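Local structure of lysyl-trna-dependent l-ysyl-phosphatidylgycerol synthase (Bacillus licheniformis, 4V36) at residues I242-W247 and T254-G259; D124-T127 and K132-G135; E188-K193 and F209-P214; R137-R142 and I236-F241. The protein transfers lysine from lysyl-tRNA to phosphatidylglycerol, acting as a bacterial resistance factor by modifying this membrane lipid. All coordinates share one frame; numbering follows the deposited sequence. Where two conformers were deposited one is given.

Contact 1. Residues I242-W247 and T254-G259; sequences IYLFQW and TAFNMG
F245 on the helix and F256 on the strand mark the closest pairing of the backbones, their CA atoms 7.4 Å apart, where the axes of segments 242-247 and 255-259 run nearly antiparallel at 152°. The two phenyl rings form a T-shaped pair: the edge of F245 comes down on one face of F256, with F245 CE1 3.4 Å from F256 CD1 and the ring planes at 64°. F256 points toward the helix, its CG swung away from the backbone N (chi1 -167°), which carries the ring across to meet the incoming edge. A second atom on the F245 rim, CZ, meets M258 SD at 3.9 Å, a Met-aromatic contact lying in the plane of the ring. L244 completes the patch from the preceding helix position, setting methyl CD1 3.9 Å from F256 CZ. On the strand, N257 turns away from the helix and its OD1 accepts from G259 N, an Asx turn. Strand 220-228, helix 236-251 and strand 255-261 form a beta-alpha-beta unit, and this is where the helix packs on its second strand. All four touching residues are buried, and the F245 rim is shared between a pi face and a sulfur, so the pairing is directional though wholly apolar.

Contact 2. Residues D124-T127 and K132-G135; sequences DTFT and KRAG
R133 reaches back from the start of helix 134-145 to F126 and T127 in the loop that precedes it. Its CB points toward that loop, and CG follows, passing 3.9 Å from T127 O. A kink at the next bond (chi2 -70°) keeps CD near the same carbonyl, 4.1 Å from T127 O, before the chain straightens again. The guanidinium then arrives with CZ beside T127 O and NH1 at the working end. From the edge of the guanidinium, NH1 donates to T127 O over 2.7 Å, but the angle at the hydrogen is only 118°, so the bond is weak. NH1 also gives a weak bond to a water 2.7 Å away, and that water in turn accepts from T127 N at 3.3 Å. One arginine nitrogen thus reaches both polar backbone atoms of T127, the carbonyl directly and the amide through water. F126 approaches obliquely, its CE1 3.5 Å from R133 NH1, with the ring and guanidinium planes 32° apart. T127 OG1 bonds instead to S129 OG, within the turn. F126 also stacks edge-to-face on F245, linking this surface loop to the interior. R133 occupies the N-cap position, and the arrangement is that of a strand-to-helix connection, here between strand 111-122 and helix 134-145, folded back on itself at the surface.

Contact 3. Residues E188-K193 and F209-P214; sequences EDYLQK and FMNIMP
The Y190 ring and the N211 amide meet with their planes 78° apart, N211 ND2 coming obliquely to the ring at 3.4 Å from Y190 CE2. M213 SD also approaches obliquely, at the hydroxyl end, 3.4 Å from Y190 OH. The H33 ring, outside these segments, meets the tyrosine as well. This is a short helix, 188-191, laid against strand 206-213 of the central sheet, in a domain that belongs to the acetyltransferase clan. Y190 extends over the strand because its CG stands opposite the backbone N (chi1 174°). N211 instead holds CG between its backbone N and carbonyl carbon (chi1 52°), directing the amide at the helix. Both polar ends are tied to the next strand: Y190 OH hydrogen-bonds D224 OD2, and N211 OD1 accepts from L225 N. D224 and L225 line the ligand pocket, and the bound lysine amide lies about 7 Å from the N211 side chain, so Y190 and N211 form a second shell that probably helps position D224 and L225. L191 adds a looser touch, CD2 to N211 ND2 at 4.4 Å. D189 O takes two donors from opposite faces of its carbonyl plane: Q192 N, and K193 NZ at 3.1 Å.

Contact 4. Residues R137-R142 and I236-F241; sequences RAIYNR and IMDALF
I139 spans most of the gap between helices 134-145 and 236-251, reaching D238 with one branch and A239 with the other. The motif is plain helix-on-helix packing, with a branched side chain from one helix set against a small patch of the other; the first helix follows strand 111-122, and the second belongs to the beta-alpha-beta unit with strands 220-228 and 255-261. I139 has the largest buried area of the three. Its CG1 branch lies beside its own backbone N and runs out extended (chi2 -179°), which carries CD1 to the flank of D238: the methyl sits 3.6 Å from D238 CB and equally 3.6 Å from D238 OD2, the two side chains crossing at a slant. A methyl against a carboxylate oxygen is a van der Waals touch, and the polar business of D238 is done elsewhere. OD1 takes a salt bridge from K301 NZ and a hydrogen bond with Y302 OH, which probably help fix the carboxylate and leave the flank of the residue to I139. The shorter branch, CG2, comes down on A239, whose small side chain lets the methyl settle near the backbone of the second helix. F143, one turn further along helix 134-145, continues the same seam by touching both I236 and A239. Close by, R142 NH2 hydrogen-bonds K234 O, just ahead of the second helix, a polar tie flanking the apolar touch. At the seam itself I139 CG2 rests 4.0 Å from A239 CB and 4.1 Å from A239 N.

How the contacts relate
From the N terminus, contact 2 comes first, closing the short turn between 124-127 and 132-135 as the chain leaves strand 111-122. Helix 134-145 then opens contact 4, which waits ninety-odd residues for 236-241. Inside that long excursion lies contact 3, joining helix 188-191 to strand 206-213. Contact 1 follows in series, where strand 255-261 returns along the middle of helix 236-251. The two helices of contact 4 therefore lead back to contact 2 at one end and on to contact 1 at the other. T254 packs on D124, tying contact 1 to contact 2; Y140 packs on I242 and Y243, and M210 touches both L240 and L244, gathering contacts 1, 3 and 4 round helix 236-251.

Contact 1. Residues I242-W247 and T254-G259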
loop_
_atom_site.group_PDB
_atom_site.type_symbol
_atom_site.label_atom_id
_atom_site.label_comp_id
_atom_site.label_asym_id
_atom_site.label_seq_id
_atom_site.Cartn_x
_atom_site.Cartn_y
_atom_site.Cartn_z
ATOM N N ILE A 242 5.837 -13.935 9.823
ATOM C CA ILE A 242 6.992 -14.514 10.500
ATOM C C ILE A 242 7.998 -15.038 9.477
ATOM O O ILE A 242 9.195 -14.768 9.576
ATOM C CB ILE A 242 6.581 -15.651 11.456
ATOM C CG1 ILE A 242 5.775 -15.093 12.631
ATOM C CG2 ILE A 242 7.806 -16.384 11.976
ATOM C CD1 ILE A 242 5.203 -16.162 13.537
ATOM N N TYR A 243 7.501 -15.779 8.491
ATOM C CA TYR A 243 8.347 -16.274 7.409
ATOM C C TYR A 243 8.926 -15.123 6.592
ATOM O O TYR A 243 10.083 -15.169 6.175
ATOM C CB TYR A 243 7.565 -17.220 6.495
ATOM C CG TYR A 243 7.337 -18.599 7.073
ATOM C CD1 TYR A 243 8.407 -19.429 7.379
ATOM C CD2 TYR A 243 6.053 -19.078 7.293
ATOM C CE1 TYR A 243 8.206 -20.693 7.902
ATOM C CE2 TYR A 243 5.840 -20.340 7.815
ATOM C CZ TYR A 243 6.920 -21.143 8.116
ATOM O OH TYR A 243 6.712 -22.400 8.636
ATOM N N LEU A 244 8.115 -14.093 6.365
ATOM C CA LEU A 244 8.556 -12.915 5.623
ATOM C C LEU A 244 9.673 -12.178 6.350
ATOM O O LEU A 244 10.666 -11.786 5.739
ATOM C CB LEU A 244 7.386 -11.963 5.377
ATOM C CG LEU A 244 6.501 -12.251 4.163
ATOM C CD1 LEU A 244 5.329 -11.284 4.114
ATOM C CD2 LEU A 244 7.318 -12.170 2.885
ATOM N N PHE A 245 9.503 -11.990 7.656
ATOM C CA PHE A 245 10.493 -11.278 8.459
ATOM C C PHE A 245 11.797 -12.066 8.545
ATOM O O PHE A 245 12.881 -11.485 8.597
ATOM C CB PHE A 245 9.954 -10.997 9.864
ATOM C CG PHE A 245 8.785 -10.050 9.892
ATOM C CD1 PHE A 245 8.437 -9.316 8.768
ATOM C CD2 PHE A 245 8.034 -9.891 11.045
ATOM C CE1 PHE A 245 7.362 -8.448 8.795
ATOM C CE2 PHE A 245 6.960 -9.025 11.078
ATOM C CZ PHE A 245 6.624 -8.300 9.952
ATOM N N GLN A 246 11.685 -13.391 8.561
ATOM C CA GLN A 246 12.858 -14.257 8.568
ATOM C C GLN A 246 13.632 -14.124 7.262
ATOM O O GLN A 246 14.858 -14.010 7.261
ATOM C CB GLN A 246 12.454 -15.714 8.789
ATOM C CG GLN A 246 13.610 -16.697 8.678
ATOM C CD GLN A 246 13.169 -18.138 8.826
ATOM O OE1 GLN A 246 11.977 -18.428 8.925
ATOM N NE2 GLN A 246 14.131 -19.053 8.843
ATOM N N TRP A 247 12.902 -14.137 6.153
ATOM C CA TRP A 247 13.503 -14.009 4.831
ATOM C C TRP A 247 14.109 -12.624 4.627
ATOM O O TRP A 247 15.200 -12.492 4.075
ATOM C CB TRP A 247 12.463 -14.297 3.747
ATOM C CG TRP A 247 12.983 -14.138 2.353
ATOM C CD1 TRP A 247 13.616 -15.086 1.601
ATOM C CD2 TRP A 247 12.911 -12.962 1.540
ATOM N NE1 TRP A 247 13.943 -14.570 0.370
ATOM C CE2 TRP A 247 13.521 -13.269 0.307
ATOM C CE3 TRP A 247 12.389 -11.679 1.734
ATOM C CZ2 TRP A 247 13.625 -12.339 -0.725
ATOM C CZ3 TRP A 247 12.493 -10.758 0.709
ATOM C CH2 TRP A 247 13.106 -11.092 -0.505
ATOM N N THR A 254 16.401 -4.097 6.628
ATOM C CA THR A 254 16.376 -3.563 7.985
ATOM C C THR A 254 14.958 -3.450 8.538
ATOM O O THR A 254 14.716 -3.731 9.712
ATOM C CB THR A 254 17.050 -2.175 8.047
ATOM O OG1 THR A 254 18.370 -2.255 7.494
ATOM C CG2 THR A 254 17.139 -1.683 9.484
ATOM N N ALA A 255 14.019 -3.044 7.689
ATOM C CA ALA A 255 12.651 -2.804 8.136
ATOM C C ALA A 255 11.615 -3.424 7.203
ATOM O O ALA A 255 11.902 -3.721 6.043
ATOM C CB ALA A 255 12.401 -1.309 8.275
ATOM N N PHE A 256 10.407 -3.615 7.724
ATOM C CA PHE A 256 9.297 -4.122 6.927
ATOM C C PHE A 256 8.049 -3.274 7.147
ATOM O O PHE A 256 7.688 -2.966 8.282
ATOM C CB PHE A 256 9.004 -5.585 7.266
ATOM C CG PHE A 256 8.090 -6.265 6.283
ATOM C CD1 PHE A 256 6.713 -6.141 6.390
ATOM C CD2 PHE A 256 8.608 -7.030 5.253
ATOM C CE1 PHE A 256 5.873 -6.764 5.485
ATOM C CE2 PHE A 256 7.774 -7.657 4.344
ATOM C CZ PHE A 256 6.404 -7.523 4.461
ATOM N N ASN A 257 7.396 -2.898 6.053
ATOM C CA ASN A 257 6.163 -2.125 6.127
ATOM C C ASN A 257 4.954 -3.052 6.083
ATOM O O ASN A 257 4.671 -3.662 5.055
ATOM C CB ASN A 257 6.104 -1.106 4.985
ATOM C CG ASN A 257 5.038 -0.044 5.194
ATOM O OD1 ASN A 257 4.049 -0.261 5.893
ATOM N ND2 ASN A 257 5.237 1.116 4.579
ATOM N N MET A 258 4.244 -3.158 7.201
ATOM C CA MET A 258 3.084 -4.038 7.282
ATOM C C MET A 258 1.816 -3.368 6.764
ATOM O O MET A 258 0.723 -3.921 6.872
ATOM C CB MET A 258 2.865 -4.508 8.721
ATOM C CG MET A 258 3.978 -5.376 9.270
ATOM S SD MET A 258 3.524 -6.128 10.843
ATOM C CE MET A 258 2.118 -7.119 10.347
ATOM N N GLY A 259 1.963 -2.173 6.203
ATOM C CA GLY A 259 0.823 -1.442 5.684
ATOM C C GLY A 259 0.188 -0.555 6.736
ATOM O O GLY A 259 0.585 -0.574 7.902
#

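Contact 2. Residues D124-T127 and K132-G135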
loop_
_atom_site.group_PDB
_atom_site.type_symbol
_atom_site.label_atom_id
_atom_site.label_comp_id
_atom_site.label_asym_id
_atom_site.label_seq_id
_atom_site.Cartn_x
_atom_site.Cartn_y
_atom_site.Cartn_z
ATOM N N ASP A 124 15.823 -6.395 12.497
ATOM C CA ASP A 124 17.007 -6.756 13.269
ATOM C C ASP A 124 16.656 -7.128 14.703
ATOM O O ASP A 124 17.249 -8.042 15.276
ATOM C CB ASP A 124 18.023 -5.612 13.263
ATOM C CG ASP A 124 18.713 -5.454 11.924
ATOM O OD1 ASP A 124 18.906 -6.475 11.231
ATOM O OD2 ASP A 124 19.063 -4.310 11.565
ATOM N N THR A 125 15.689 -6.421 15.280
ATOM C CA THR A 125 15.327 -6.629 16.678
ATOM C C THR A 125 14.076 -7.488 16.842
ATOM O O THR A 125 13.678 -7.798 17.965
ATOM C CB THR A 125 15.106 -5.290 17.404
ATOM O OG1 THR A 125 14.118 -4.522 16.707
ATOM C CG2 THR A 125 16.402 -4.499 17.469
ATOM N N PHE A 126 13.457 -7.873 15.732
ATOM C CA PHE A 126 12.287 -8.742 15.799
ATOM C C PHE A 126 12.691 -10.182 16.081
ATOM O O PHE A 126 13.677 -10.679 15.539
ATOM C CB PHE A 126 11.474 -8.681 14.504
ATOM C CG PHE A 126 10.379 -9.710 14.433
ATOM C CD1 PHE A 126 9.193 -9.527 15.126
ATOM C CD2 PHE A 126 10.539 -10.865 13.684
ATOM C CE1 PHE A 126 8.187 -10.473 15.070
ATOM C CE2 PHE A 126 9.536 -11.815 13.624
ATOM C CZ PHE A 126 8.359 -11.619 14.317
ATOM N N THR A 127 11.913 -10.847 16.928
ATOM C CA THR A 127 12.142 -12.252 17.241
ATOM C C THR A 127 10.883 -12.881 17.822
ATOM O O THR A 127 9.985 -12.178 18.284
ATOM C CB THR A 127 13.305 -12.434 18.236
ATOM O OG1 THR A 127 13.520 -13.830 18.475
ATOM C CG2 THR A 127 12.995 -11.740 19.554
ATOM N N LYS A 132 6.712 -12.929 26.038
ATOM C CA LYS A 132 5.317 -12.687 25.689
ATOM C C LYS A 132 5.033 -13.131 24.257
ATOM O O LYS A 132 3.886 -13.126 23.809
ATOM C CB LYS A 132 4.966 -11.209 25.863
ATOM N N ARG A 133 6.088 -13.518 23.547
ATOM C CA ARG A 133 5.966 -13.960 22.162
ATOM C C ARG A 133 5.715 -15.462 22.071
ATOM O O ARG A 133 6.138 -16.114 21.116
ATOM C CB ARG A 133 7.225 -13.591 21.373
ATOM C CG ARG A 133 7.415 -12.097 21.173
ATOM C CD ARG A 133 6.378 -11.532 20.213
ATOM N NE ARG A 133 6.475 -10.080 20.097
ATOM C CZ ARG A 133 7.330 -9.449 19.299
ATOM N NH1 ARG A 133 8.171 -10.142 18.542
ATOM N NH2 ARG A 133 7.347 -8.124 19.258
ATOM N N ALA A 134 5.025 -16.006 23.068
ATOM C CA ALA A 134 4.718 -17.431 23.098
ATOM C C ALA A 134 3.642 -17.777 22.076
ATOM O O ALA A 134 3.564 -18.910 21.602
ATOM C CB ALA A 134 4.281 -17.849 24.492
ATOM N N GLY A 135 2.815 -16.793 21.740
ATOM C CA GLY A 135 1.751 -16.990 20.774
ATOM C C GLY A 135 2.277 -17.135 19.359
ATOM O O GLY A 135 1.910 -18.067 18.643
HETATM O O HOH W 1 10.219 -8.452 18.379
#

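Contact 3. Residues E188-K193 and F209-P214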
loop_
_atom_site.group_PDB
_atom_site.type_symbol
_atom_site.label_atom_id
_atom_site.label_comp_id
_atom_site.label_asym_id
_atom_site.label_seq_id
_atom_site.Cartn_x
_atom_site.Cartn_y
_atom_site.Cartn_z
ATOM N N GLU A 188 -1.891 -9.875 -14.141
ATOM C CA GLU A 188 -0.722 -10.630 -14.574
ATOM C C GLU A 188 0.474 -9.735 -14.900
ATOM O O GLU A 188 1.597 -10.040 -14.504
ATOM C CB GLU A 188 -1.092 -11.493 -15.779
ATOM C CG GLU A 188 -2.217 -12.472 -15.476
ATOM C CD GLU A 188 -2.818 -13.085 -16.721
ATOM O OE1 GLU A 188 -2.375 -12.733 -17.835
ATOM O OE2 GLU A 188 -3.737 -13.920 -16.584
ATOM N N ASP A 189 0.232 -8.637 -15.613
ATOM C CA ASP A 189 1.282 -7.661 -15.900
ATOM C C ASP A 189 1.917 -7.145 -14.614
ATOM O O ASP A 189 3.140 -7.083 -14.490
ATOM C CB ASP A 189 0.726 -6.485 -16.708
ATOM C CG ASP A 189 0.697 -6.758 -18.197
ATOM O OD1 ASP A 189 1.642 -7.400 -18.703
ATOM O OD2 ASP A 189 -0.267 -6.324 -18.863
ATOM N N TYR A 190 1.066 -6.777 -13.663
ATOM C CA TYR A 190 1.501 -6.252 -12.376
ATOM C C TYR A 190 2.309 -7.277 -11.587
ATOM O O TYR A 190 3.312 -6.939 -10.958
ATOM C CB TYR A 190 0.281 -5.798 -11.568
ATOM C CG TYR A 190 0.582 -5.361 -10.153
ATOM C CD1 TYR A 190 1.352 -4.235 -9.900
ATOM C CD2 TYR A 190 0.073 -6.063 -9.068
ATOM C CE1 TYR A 190 1.622 -3.829 -8.608
ATOM C CE2 TYR A 190 0.336 -5.665 -7.771
ATOM C CZ TYR A 190 1.111 -4.547 -7.547
ATOM O OH TYR A 190 1.378 -4.145 -6.258
ATOM N N LEU A 191 1.876 -8.532 -11.637
ATOM C CA LEU A 191 2.517 -9.597 -10.873
ATOM C C LEU A 191 3.899 -9.970 -11.413
ATOM O O LEU A 191 4.707 -10.567 -10.701
ATOM C CB LEU A 191 1.620 -10.836 -10.843
ATOM C CG LEU A 191 0.333 -10.697 -10.027
ATOM C CD1 LEU A 191 -0.483 -11.981 -10.082
ATOM C CD2 LEU A 191 0.654 -10.318 -8.590
ATOM N N GLN A 192 4.169 -9.621 -12.667
ATOM C CA GLN A 192 5.464 -9.910 -13.279
ATOM C C GLN A 192 6.526 -8.892 -12.870
ATOM O O GLN A 192 7.706 -9.060 -13.174
ATOM C CB GLN A 192 5.345 -9.939 -14.806
ATOM C CG GLN A 192 4.440 -11.032 -15.358
ATOM C CD GLN A 192 5.082 -12.406 -15.334
ATOM O OE1 GLN A 192 6.249 -12.557 -14.974
ATOM N NE2 GLN A 192 4.319 -13.419 -15.723
ATOM N N LYS A 193 6.101 -7.842 -12.175
ATOM C CA LYS A 193 6.979 -6.717 -11.868
ATOM C C LYS A 193 7.750 -6.878 -10.558
ATOM O O LYS A 193 8.572 -6.030 -10.210
ATOM C CB LYS A 193 6.166 -5.421 -11.818
ATOM C CG LYS A 193 5.499 -5.045 -13.129
ATOM C CD LYS A 193 6.522 -4.620 -14.164
ATOM C CE LYS A 193 5.851 -4.185 -15.457
ATOM N NZ LYS A 193 5.115 -5.304 -16.110
ATOM N N PHE A 209 0.096 -16.826 -1.081
ATOM C CA PHE A 209 1.110 -16.083 -1.822
ATOM C C PHE A 209 1.107 -14.596 -1.487
ATOM O O PHE A 209 0.083 -14.035 -1.094
ATOM C CB PHE A 209 0.928 -16.275 -3.332
ATOM C CG PHE A 209 -0.236 -15.518 -3.914
ATOM C CD1 PHE A 209 -1.499 -16.084 -3.948
ATOM C CD2 PHE A 209 -0.061 -14.249 -4.450
ATOM C CE1 PHE A 209 -2.570 -15.394 -4.488
ATOM C CE2 PHE A 209 -1.127 -13.556 -4.990
ATOM C CZ PHE A 209 -2.382 -14.130 -5.011
ATOM N N MET A 210 2.270 -13.970 -1.646
ATOM C CA MET A 210 2.429 -12.533 -1.451
ATOM C C MET A 210 3.402 -11.985 -2.484
ATOM O O MET A 210 4.348 -12.669 -2.869
ATOM C CB MET A 210 2.943 -12.216 -0.043
ATOM C CG MET A 210 2.069 -12.719 1.092
ATOM S SD MET A 210 3.031 -13.608 2.329
ATOM C CE MET A 210 3.629 -14.987 1.353
ATOM N N ASN A 211 3.176 -10.756 -2.933
ATOM C CA ASN A 211 4.109 -10.116 -3.852
ATOM C C ASN A 211 4.994 -9.108 -3.120
ATOM O O ASN A 211 4.499 -8.191 -2.466
ATOM C CB ASN A 211 3.358 -9.447 -5.007
ATOM C CG ASN A 211 2.259 -8.514 -4.536
ATOM O OD1 ASN A 211 1.757 -8.640 -3.421
ATOM N ND2 ASN A 211 1.875 -7.575 -5.391
ATOM N N ILE A 212 6.306 -9.298 -3.228
ATOM C CA ILE A 212 7.273 -8.474 -2.507
ATOM C C ILE A 212 7.538 -7.156 -3.226
ATOM O O ILE A 212 8.041 -7.143 -4.349
ATOM C CB ILE A 212 8.610 -9.217 -2.317
ATOM C CG1 ILE A 212 8.364 -10.644 -1.822
ATOM C CG2 ILE A 212 9.513 -8.456 -1.359
ATOM C CD1 ILE A 212 7.660 -10.711 -0.488
ATOM N N MET A 213 7.216 -6.049 -2.564
ATOM C CA MET A 213 7.299 -4.731 -3.185
ATOM C C MET A 213 8.679 -4.090 -3.069
ATOM O O MET A 213 9.304 -4.141 -2.008
ATOM C CB MET A 213 6.243 -3.803 -2.575
ATOM C CG MET A 213 4.805 -4.254 -2.802
ATOM S SD MET A 213 4.295 -4.223 -4.535
ATOM C CE MET A 213 4.640 -5.905 -5.053
ATOM N N PRO A 214 9.170 -3.518 -4.182
ATOM C CA PRO A 214 10.549 -3.043 -4.364
ATOM C C PRO A 214 11.059 -2.105 -3.274
ATOM O O PRO A 214 10.287 -1.372 -2.657
ATOM C CB PRO A 214 10.482 -2.306 -5.704
ATOM C CG PRO A 214 9.394 -2.988 -6.441
ATOM C CD PRO A 214 8.366 -3.330 -5.403
#

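Contact 4. Residues R137-R142 and I236-F241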
loop_
_atom_site.group_PDB
_atom_site.type_symbol
_atom_site.label_atom_id
_atom_site.label_comp_id
_atom_site.label_asym_id
_atom_site.label_seq_id
_atom_site.Cartn_x
_atom_site.Cartn_y
_atom_site.Cartn_z
ATOM N N ARG A 137 5.382 -17.779 18.455
ATOM C CA ARG A 137 6.311 -18.899 18.376
ATOM C C ARG A 137 5.557 -20.218 18.235
ATOM O O ARG A 137 6.028 -21.146 17.579
ATOM C CB ARG A 137 7.224 -18.934 19.605
ATOM C CG ARG A 137 8.320 -19.987 19.532
ATOM C CD ARG A 137 9.317 -19.858 20.676
ATOM N NE ARG A 137 8.684 -19.995 21.986
ATOM C CZ ARG A 137 8.504 -18.992 22.839
ATOM N NH1 ARG A 137 8.916 -17.771 22.528
ATOM N NH2 ARG A 137 7.918 -19.211 24.008
ATOM N N ALA A 138 4.379 -20.290 18.847
ATOM C CA ALA A 138 3.540 -21.478 18.748
ATOM C C ALA A 138 3.025 -21.657 17.324
ATOM O O ALA A 138 2.965 -22.775 16.810
ATOM C CB ALA A 138 2.380 -21.394 19.726
ATOM N N ILE A 139 2.656 -20.547 16.691
ATOM C CA ILE A 139 2.163 -20.570 15.319
ATOM C C ILE A 139 3.254 -21.029 14.357
ATOM O O ILE A 139 3.015 -21.864 13.486
ATOM C CB ILE A 139 1.647 -19.186 14.882
ATOM C CG1 ILE A 139 0.509 -18.732 15.799
ATOM C CG2 ILE A 139 1.186 -19.216 13.432
ATOM C CD1 ILE A 139 -0.076 -17.388 15.430
ATOM N N TYR A 140 4.453 -20.483 14.529
ATOM C CA TYR A 140 5.590 -20.841 13.689
ATOM C C TYR A 140 5.937 -22.320 13.820
ATOM O O TYR A 140 6.121 -23.013 12.819
ATOM C CB TYR A 140 6.807 -19.981 14.042
ATOM C CG TYR A 140 8.081 -20.393 13.337
ATOM C CD1 TYR A 140 8.289 -20.085 11.999
ATOM C CD2 TYR A 140 9.079 -21.085 14.014
ATOM C CE1 TYR A 140 9.454 -20.458 11.352
ATOM C CE2 TYR A 140 10.247 -21.462 13.376
ATOM C CZ TYR A 140 10.430 -21.146 12.045
ATOM O OH TYR A 140 11.591 -21.520 11.408
ATOM N N ASN A 141 6.017 -22.798 15.057
ATOM C CA ASN A 141 6.368 -24.190 15.318
ATOM C C ASN A 141 5.355 -25.164 14.734
ATOM O O ASN A 141 5.723 -26.228 14.237
ATOM C CB ASN A 141 6.511 -24.428 16.822
ATOM C CG ASN A 141 7.712 -23.718 17.413
ATOM O OD1 ASN A 141 8.731 -23.532 16.745
ATOM N ND2 ASN A 141 7.599 -23.315 18.675
ATOM N N ARG A 142 4.078 -24.797 14.789
ATOM C CA ARG A 142 3.019 -25.646 14.256
ATOM C C ARG A 142 3.119 -25.765 12.737
ATOM O O ARG A 142 3.008 -26.859 12.183
ATOM C CB ARG A 142 1.646 -25.107 14.660
ATOM C CG ARG A 142 0.475 -25.862 14.052
ATOM C CD ARG A 142 -0.816 -25.576 14.806
ATOM N NE ARG A 142 -1.045 -24.146 14.994
ATOM C CZ ARG A 142 -1.737 -23.380 14.157
ATOM N NH1 ARG A 142 -2.273 -23.904 13.063
ATOM N NH2 ARG A 142 -1.894 -22.088 14.413
ATOM N N ILE A 236 -2.741 -18.201 9.714
ATOM C CA ILE A 236 -2.021 -18.174 8.444
ATOM C C ILE A 236 -1.319 -16.836 8.204
ATOM O O ILE A 236 -0.171 -16.807 7.763
ATOM C CB ILE A 236 -2.977 -18.486 7.259
ATOM C CG1 ILE A 236 -2.269 -18.293 5.915
ATOM C CG2 ILE A 236 -4.242 -17.639 7.338
ATOM C CD1 ILE A 236 -1.151 -19.283 5.664
ATOM N N MET A 237 -1.999 -15.736 8.514
ATOM C CA MET A 237 -1.440 -14.409 8.285
ATOM C C MET A 237 -0.258 -14.131 9.207
ATOM O O MET A 237 0.730 -13.523 8.794
ATOM C CB MET A 237 -2.513 -13.334 8.470
ATOM C CG MET A 237 -3.559 -13.311 7.368
ATOM S SD MET A 237 -4.645 -11.878 7.487
ATOM C CE MET A 237 -5.388 -12.152 9.094
ATOM N N ASP A 238 -0.364 -14.578 10.454
ATOM C CA ASP A 238 0.725 -14.434 11.411
ATOM C C ASP A 238 1.942 -15.235 10.967
ATOM O O ASP A 238 3.074 -14.763 11.063
ATOM C CB ASP A 238 0.285 -14.879 12.806
ATOM C CG ASP A 238 -0.616 -13.866 13.483
ATOM O OD1 ASP A 238 -0.401 -12.653 13.281
ATOM O OD2 ASP A 238 -1.537 -14.284 14.218
ATOM N N ALA A 239 1.698 -16.446 10.474
ATOM C CA ALA A 239 2.766 -17.320 10.007
ATOM C C ALA A 239 3.521 -16.707 8.833
ATOM O O ALA A 239 4.749 -16.754 8.782
ATOM C CB ALA A 239 2.204 -18.679 9.618
ATOM N N LEU A 240 2.779 -16.128 7.894
ATOM C CA LEU A 240 3.375 -15.546 6.697
ATOM C C LEU A 240 4.296 -14.376 7.028
ATOM O O LEU A 240 5.379 -14.258 6.459
ATOM C CB LEU A 240 2.288 -15.093 5.721
ATOM C CG LEU A 240 1.459 -16.203 5.070
ATOM C CD1 LEU A 240 0.467 -15.620 4.079
ATOM C CD2 LEU A 240 2.359 -17.228 4.396
ATOM N N PHE A 241 3.867 -13.517 7.947
ATOM C CA PHE A 241 4.686 -12.380 8.354
ATOM C C PHE A 241 5.949 -12.844 9.073
ATOM O O PHE A 241 7.004 -12.224 8.947
ATOM C CB PHE A 241 3.893 -11.422 9.244
ATOM C CG PHE A 241 3.003 -10.483 8.483
ATOM C CD1 PHE A 241 3.542 -9.566 7.597
ATOM C CD2 PHE A 241 1.630 -10.508 8.660
ATOM C CE1 PHE A 241 2.728 -8.698 6.894
ATOM C CE2 PHE A 241 0.810 -9.643 7.961
ATOM C CZ PHE A 241 1.359 -8.736 7.076
#